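Local coordinates for T-cell surface glycoprotein YE1/48 (Mus musculus, PDB 1QO3), which serves as an inhibitory receptor on natural killer cells, recognising H-2d class I molecules on other cells and so preventing their lysis, at residues Lys33-Ser36 with Gly37-Thr41; Asp56-Lys59 with Phe60-Val64. The protein carries 1 engineered substitution. One frame throughout, in Å; residues are numbered along the deposited sequence.

Interaction 1 of 2, residues Lys33-Ser36 with Gly37-Thr41. Unlike the reference sequence in segment 37-41: Thr41 (reference Ala).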
loop_
_atom_site.group_PDB
_atom_site.type_symbol
_atom_site.label_atom_id
_atom_site.label_comp_id
_atom_site.label_asym_id
_atom_site.label_seq_id
_atom_site.Cartn_x
_atom_site.Cartn_y
_atom_site.Cartn_z
ATOM N N LYS C 33 -19.267 2.906 -28.568
ATOM C CA LYS C 33 -19.891 2.292 -29.735
ATOM C C LYS C 33 -20.580 0.977 -29.409
ATOM O O LYS C 33 -20.395 0.406 -28.329
ATOM C CB LYS C 33 -18.846 2.043 -30.824
ATOM C CG LYS C 33 -18.225 3.312 -31.379
ATOM C CD LYS C 33 -17.000 3.012 -32.219
ATOM C CE LYS C 33 -16.301 4.294 -32.633
ATOM N NZ LYS C 33 -15.006 3.995 -33.301
ATOM N N THR C 34 -21.380 0.510 -30.360
ATOM C CA THR C 34 -22.094 -0.749 -30.247
ATOM C C THR C 34 -21.023 -1.840 -30.265
ATOM O O THR C 34 -19.888 -1.586 -30.672
ATOM C CB THR C 34 -23.019 -0.942 -31.456
ATOM O OG1 THR C 34 -22.259 -0.740 -32.654
ATOM C CG2 THR C 34 -24.178 0.066 -31.427
ATOM N N TRP C 35 -21.364 -3.049 -29.829
ATOM C CA TRP C 35 -20.373 -4.114 -29.840
ATOM C C TRP C 35 -19.821 -4.313 -31.259
ATOM O O TRP C 35 -18.606 -4.299 -31.465
ATOM C CB TRP C 35 -20.969 -5.430 -29.343
ATOM C CG TRP C 35 -19.944 -6.537 -29.254
ATOM C CD1 TRP C 35 -19.121 -6.821 -28.194
ATOM C CD2 TRP C 35 -19.623 -7.491 -30.278
ATOM N NE1 TRP C 35 -18.307 -7.895 -28.499
ATOM C CE2 TRP C 35 -18.594 -8.323 -29.770
ATOM C CE3 TRP C 35 -20.105 -7.724 -31.576
ATOM C CZ2 TRP C 35 -18.039 -9.374 -30.518
ATOM C CZ3 TRP C 35 -19.556 -8.771 -32.322
ATOM C CH2 TRP C 35 -18.530 -9.582 -31.787
ATOM N N SER C 36 -20.703 -4.502 -32.236
ATOM C CA SER C 36 -20.230 -4.703 -33.600
ATOM C C SER C 36 -19.527 -3.436 -34.102
ATOM O O SER C 36 -18.610 -3.513 -34.918
ATOM C CB SER C 36 -21.389 -5.100 -34.533
ATOM O OG SER C 36 -22.369 -4.087 -34.614
ATOM N N GLY C 37 -19.953 -2.275 -33.604
ATOM C CA GLY C 37 -19.315 -1.029 -33.997
ATOM C C GLY C 37 -17.866 -1.028 -33.515
ATOM O O GLY C 37 -16.967 -0.493 -34.176
ATOM N N CYS C 38 -17.639 -1.634 -32.352
ATOM C CA CYS C 38 -16.303 -1.728 -31.784
ATOM C C CYS C 38 -15.487 -2.733 -32.580
ATOM O O CYS C 38 -14.313 -2.502 -32.866
ATOM C CB CYS C 38 -16.362 -2.182 -30.326
ATOM S SG CYS C 38 -16.696 -0.864 -29.120
ATOM N N LYS C 39 -16.115 -3.858 -32.912
ATOM C CA LYS C 39 -15.461 -4.907 -33.684
ATOM C C LYS C 39 -14.881 -4.286 -34.953
ATOM O O LYS C 39 -13.701 -4.459 -35.263
ATOM C CB LYS C 39 -16.472 -5.992 -34.059
ATOM C CG LYS C 39 -15.895 -7.162 -34.852
ATOM C CD LYS C 39 -16.948 -8.246 -35.063
ATOM C CE LYS C 39 -16.401 -9.419 -35.869
ATOM N NZ LYS C 39 -16.049 -9.032 -37.265
ATOM N N GLN C 40 -15.729 -3.554 -35.669
ATOM C CA GLN C 40 -15.348 -2.890 -36.906
ATOM C C GLN C 40 -14.253 -1.842 -36.685
ATOM O O GLN C 40 -13.283 -1.786 -37.435
ATOM C CB GLN C 40 -16.582 -2.238 -37.543
ATOM C CG GLN C 40 -16.344 -1.592 -38.899
ATOM C CD GLN C 40 -15.909 -2.592 -39.974
ATOM O OE1 GLN C 40 -14.809 -3.148 -39.920
ATOM N NE2 GLN C 40 -16.780 -2.822 -40.957
ATOM N N THR C 41 -14.394 -1.015 -35.657
ATOM C CA THR C 41 -13.385 0.006 -35.394
ATOM C C THR C 41 -12.002 -0.611 -35.170
ATOM O O THR C 41 -11.003 -0.122 -35.707
ATOM C CB THR C 41 -13.768 0.868 -34.180
ATOM O OG1 THR C 41 -14.939 1.627 -34.499
ATOM C CG2 THR C 41 -12.636 1.825 -33.809
#
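Thr34 O and Trp35 O accept from Cys38 N and Lys39 N as the chain leaves strand 32-33 and winds into helix 35-44, the first helix of this C-type lectin-like domain. Thr34 is the N-cap: its hydroxyl lies between its own backbone N and carbonyl carbon (chi1 51°), turned back over the first turn, where OG1 accepts a weak bond of 2.9 Å from Gly37 N. Gly37 offers no side chain here, and its CA comes within 3.2 Å of Thr34 OG1.

Trp35 swings to the other flank. Its CG stands opposite the backbone N (chi1 -176°), and the six-membered end of the indole meets the aliphatic part of Lys39, with Trp35 CZ3 3.8 Å from Lys39 CD; Lys39 CB lies over one face of the ring. The polar ends of this pair are engaged elsewhere, Trp35 NE1 giving its hydrogen to Val72 O and Lys39 NZ bonding Gln43 OE1. An edge-to-face contact with Trp71 further ties the indole to strand 70-77, while Cys38, on the buried face of the helix, is joined to Cys126 by a disulfide.

Lys33 precedes the helix yet runs beside it, its methylenes stretched out straight. Lys33 CD passes Gly37 O at 4.0 Å, and the lysine crosses the side chain of Thr41, which differs from the reference alanine, at about a right angle. Thr41 OG1 donates to Gly37 O at 3.0 Å, and Thr41 N reaches the same oxygen from the opposite face of the carbonyl plane. Thr41 OG1 thus links lysine to helix backbone, receiving a hydrogen bond from Lys33 NZ at 2.7 Å.

Interaction 2 of 2, residues Asp56-Lys59 with Phe60-Val64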
loop_
_atom_site.group_PDB
_atom_site.type_symbol
_atom_site.label_atom_id
_atom_site.label_comp_id
_atom_site.label_asym_id
_atom_site.label_seq_id
_atom_site.Cartn_x
_atom_site.Cartn_y
_atom_site.Cartn_z
ATOM N N ASP C 56 -4.202 -14.559 -15.670
ATOM C CA ASP C 56 -3.206 -13.533 -15.358
ATOM C C ASP C 56 -3.472 -12.222 -16.106
ATOM O O ASP C 56 -3.409 -11.138 -15.518
ATOM C CB ASP C 56 -1.792 -14.015 -15.692
ATOM C CG ASP C 56 -1.343 -15.197 -14.834
ATOM O OD1 ASP C 56 -1.797 -15.326 -13.673
ATOM O OD2 ASP C 56 -0.511 -15.988 -15.324
ATOM N N GLU C 57 -3.765 -12.315 -17.401
ATOM C CA GLU C 57 -4.028 -11.115 -18.181
ATOM C C GLU C 57 -5.266 -10.407 -17.631
ATOM O O GLU C 57 -5.277 -9.186 -17.501
ATOM C CB GLU C 57 -4.211 -11.461 -19.671
ATOM C CG GLU C 57 -4.649 -10.268 -20.522
ATOM C CD GLU C 57 -4.767 -10.582 -22.006
ATOM O OE1 GLU C 57 -4.988 -11.757 -22.368
ATOM O OE2 GLU C 57 -4.654 -9.641 -22.811
ATOM N N LEU C 58 -6.303 -11.175 -17.300
ATOM C CA LEU C 58 -7.530 -10.597 -16.751
ATOM C C LEU C 58 -7.239 -9.865 -15.444
ATOM O O LEU C 58 -7.734 -8.754 -15.205
ATOM C CB LEU C 58 -8.562 -11.694 -16.485
ATOM C CG LEU C 58 -9.821 -11.219 -15.746
ATOM C CD1 LEU C 58 -10.495 -10.116 -16.557
ATOM C CD2 LEU C 58 -10.779 -12.395 -15.517
ATOM N N LYS C 59 -6.429 -10.509 -14.609
ATOM C CA LYS C 59 -6.028 -9.989 -13.305
ATOM C C LYS C 59 -5.357 -8.624 -13.454
ATOM O O LYS C 59 -5.743 -7.652 -12.797
ATOM C CB LYS C 59 -5.058 -10.977 -12.657
ATOM C CG LYS C 59 -5.101 -11.041 -11.146
ATOM C CD LYS C 59 -4.337 -12.275 -10.664
ATOM C CE LYS C 59 -4.435 -12.445 -9.163
ATOM N NZ LYS C 59 -3.725 -13.669 -8.682
ATOM N N PHE C 60 -4.353 -8.548 -14.320
ATOM C CA PHE C 60 -3.677 -7.286 -14.510
ATOM C C PHE C 60 -4.606 -6.216 -15.066
ATOM O O PHE C 60 -4.634 -5.097 -14.559
ATOM C CB PHE C 60 -2.491 -7.415 -15.459
ATOM C CG PHE C 60 -1.940 -6.091 -15.867
ATOM C CD1 PHE C 60 -1.164 -5.348 -14.982
ATOM C CD2 PHE C 60 -2.315 -5.516 -17.076
ATOM C CE1 PHE C 60 -0.779 -4.045 -15.292
ATOM C CE2 PHE C 60 -1.937 -4.219 -17.394
ATOM C CZ PHE C 60 -1.170 -3.481 -16.502
ATOM N N LEU C 61 -5.357 -6.557 -16.113
ATOM C CA LEU C 61 -6.265 -5.596 -16.754
ATOM C C LEU C 61 -7.266 -4.921 -15.815
ATOM O O LEU C 61 -7.646 -3.765 -16.034
ATOM C CB LEU C 61 -7.045 -6.262 -17.903
ATOM C CG LEU C 61 -6.326 -6.602 -19.218
ATOM C CD1 LEU C 61 -7.270 -7.391 -20.130
ATOM C CD2 LEU C 61 -5.870 -5.307 -19.907
ATOM N N GLN C 62 -7.704 -5.628 -14.779
ATOM C CA GLN C 62 -8.677 -5.043 -13.872
ATOM C C GLN C 62 -8.075 -4.017 -12.927
ATOM O O GLN C 62 -8.796 -3.303 -12.235
ATOM C CB GLN C 62 -9.435 -6.142 -13.117
ATOM C CG GLN C 62 -10.395 -6.875 -14.056
ATOM C CD GLN C 62 -11.251 -7.924 -13.369
ATOM O OE1 GLN C 62 -10.745 -8.806 -12.669
ATOM N NE2 GLN C 62 -12.561 -7.840 -13.582
ATOM N N LEU C 63 -6.748 -3.932 -12.934
ATOM C CA LEU C 63 -6.035 -2.965 -12.121
ATOM C C LEU C 63 -6.046 -1.626 -12.841
ATOM O O LEU C 63 -5.908 -0.578 -12.209
ATOM C CB LEU C 63 -4.575 -3.383 -11.926
ATOM C CG LEU C 63 -4.284 -4.705 -11.215
ATOM C CD1 LEU C 63 -2.781 -4.917 -11.171
ATOM C CD2 LEU C 63 -4.874 -4.692 -9.807
ATOM N N VAL C 64 -6.209 -1.660 -14.166
ATOM C CA VAL C 64 -6.182 -0.427 -14.952
ATOM C C VAL C 64 -7.406 -0.058 -15.785
ATOM O O VAL C 64 -7.534 1.100 -16.185
ATOM C CB VAL C 64 -4.963 -0.398 -15.901
ATOM C CG1 VAL C 64 -3.685 -0.622 -15.115
ATOM C CG2 VAL C 64 -5.116 -1.454 -16.995
#
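Leu58 and Gln62, one helical turn apart on helix 55-64, meet at a slant: Leu58 CD1 rests 3.9 Å from Gln62 CD, so a methyl group lies against the amide end. Gln62 CG stands opposite its own carbonyl carbon (chi1 -72°), which carries the chain back along the helix until CG is 3.5 Å from Leu58 O. The amide nitrogen is held from outside the helix, Gln62 NE2 donating to Ser111 O.

Glu57 and Leu61 form a different pair and run alongside each other in the same direction. Their contact is aliphatic, Glu57 CG to Leu61 CD1 at 3.9 Å, and both side chains also pack on Leu50. The buried carboxylate is well supplied with partners: OE2 meets Tyr26 OH in a hydrogen bond and Lys24 NZ in a salt bridge, while OE1 accepts from Asp53 N. This surrounding would probably favour the charged form of Glu57.

Phe60 leaves on another side of the helix, stacking on Tyr21 of its own chain and making an edge-to-face contact with Tyr17 of the second subunit. Leu63 CG touches Lys59 O at 3.6 Å, and Leu63 also packs on Pro66 of that subunit.

Beneath these pairs the backbone bonds change character along the helix. Phe60 N to Asp56 O and Leu61 N to Glu57 O are each 3.0 Å and nearly straight at 169°. Gln62 N instead divides its hydrogen between Leu58 O at 3.2 Å and, weakly, Lys59 O. The arrangement is that of an amphipathic helix in the C-type lectin-like fold: one flank packs on its own domain, and Phe60, Leu63 and Val64 reach the second subunit of the receptor dimer.

Interaction 1 and interaction 2 belong to the two helices of one C-type lectin-like domain and lie on opposite sides of the chain's centre, their own centres about 22 Å apart. Nearest atoms are still about 14 Å from each other. Trp35, Cys38 and Lys39 of interaction 1 touch Leu49, and Glu57 and Leu61 of interaction 2 touch Leu50, the next residue. Along the chain, residues 33-41 come first, and strand 48-49 leads on towards residues 56-64. Their surroundings differ: no other protein chain of the assembly touches residues 33-41, whereas residues 56-64 meet the second receptor subunit and, through Leu63, the backbone of a chain of another protein.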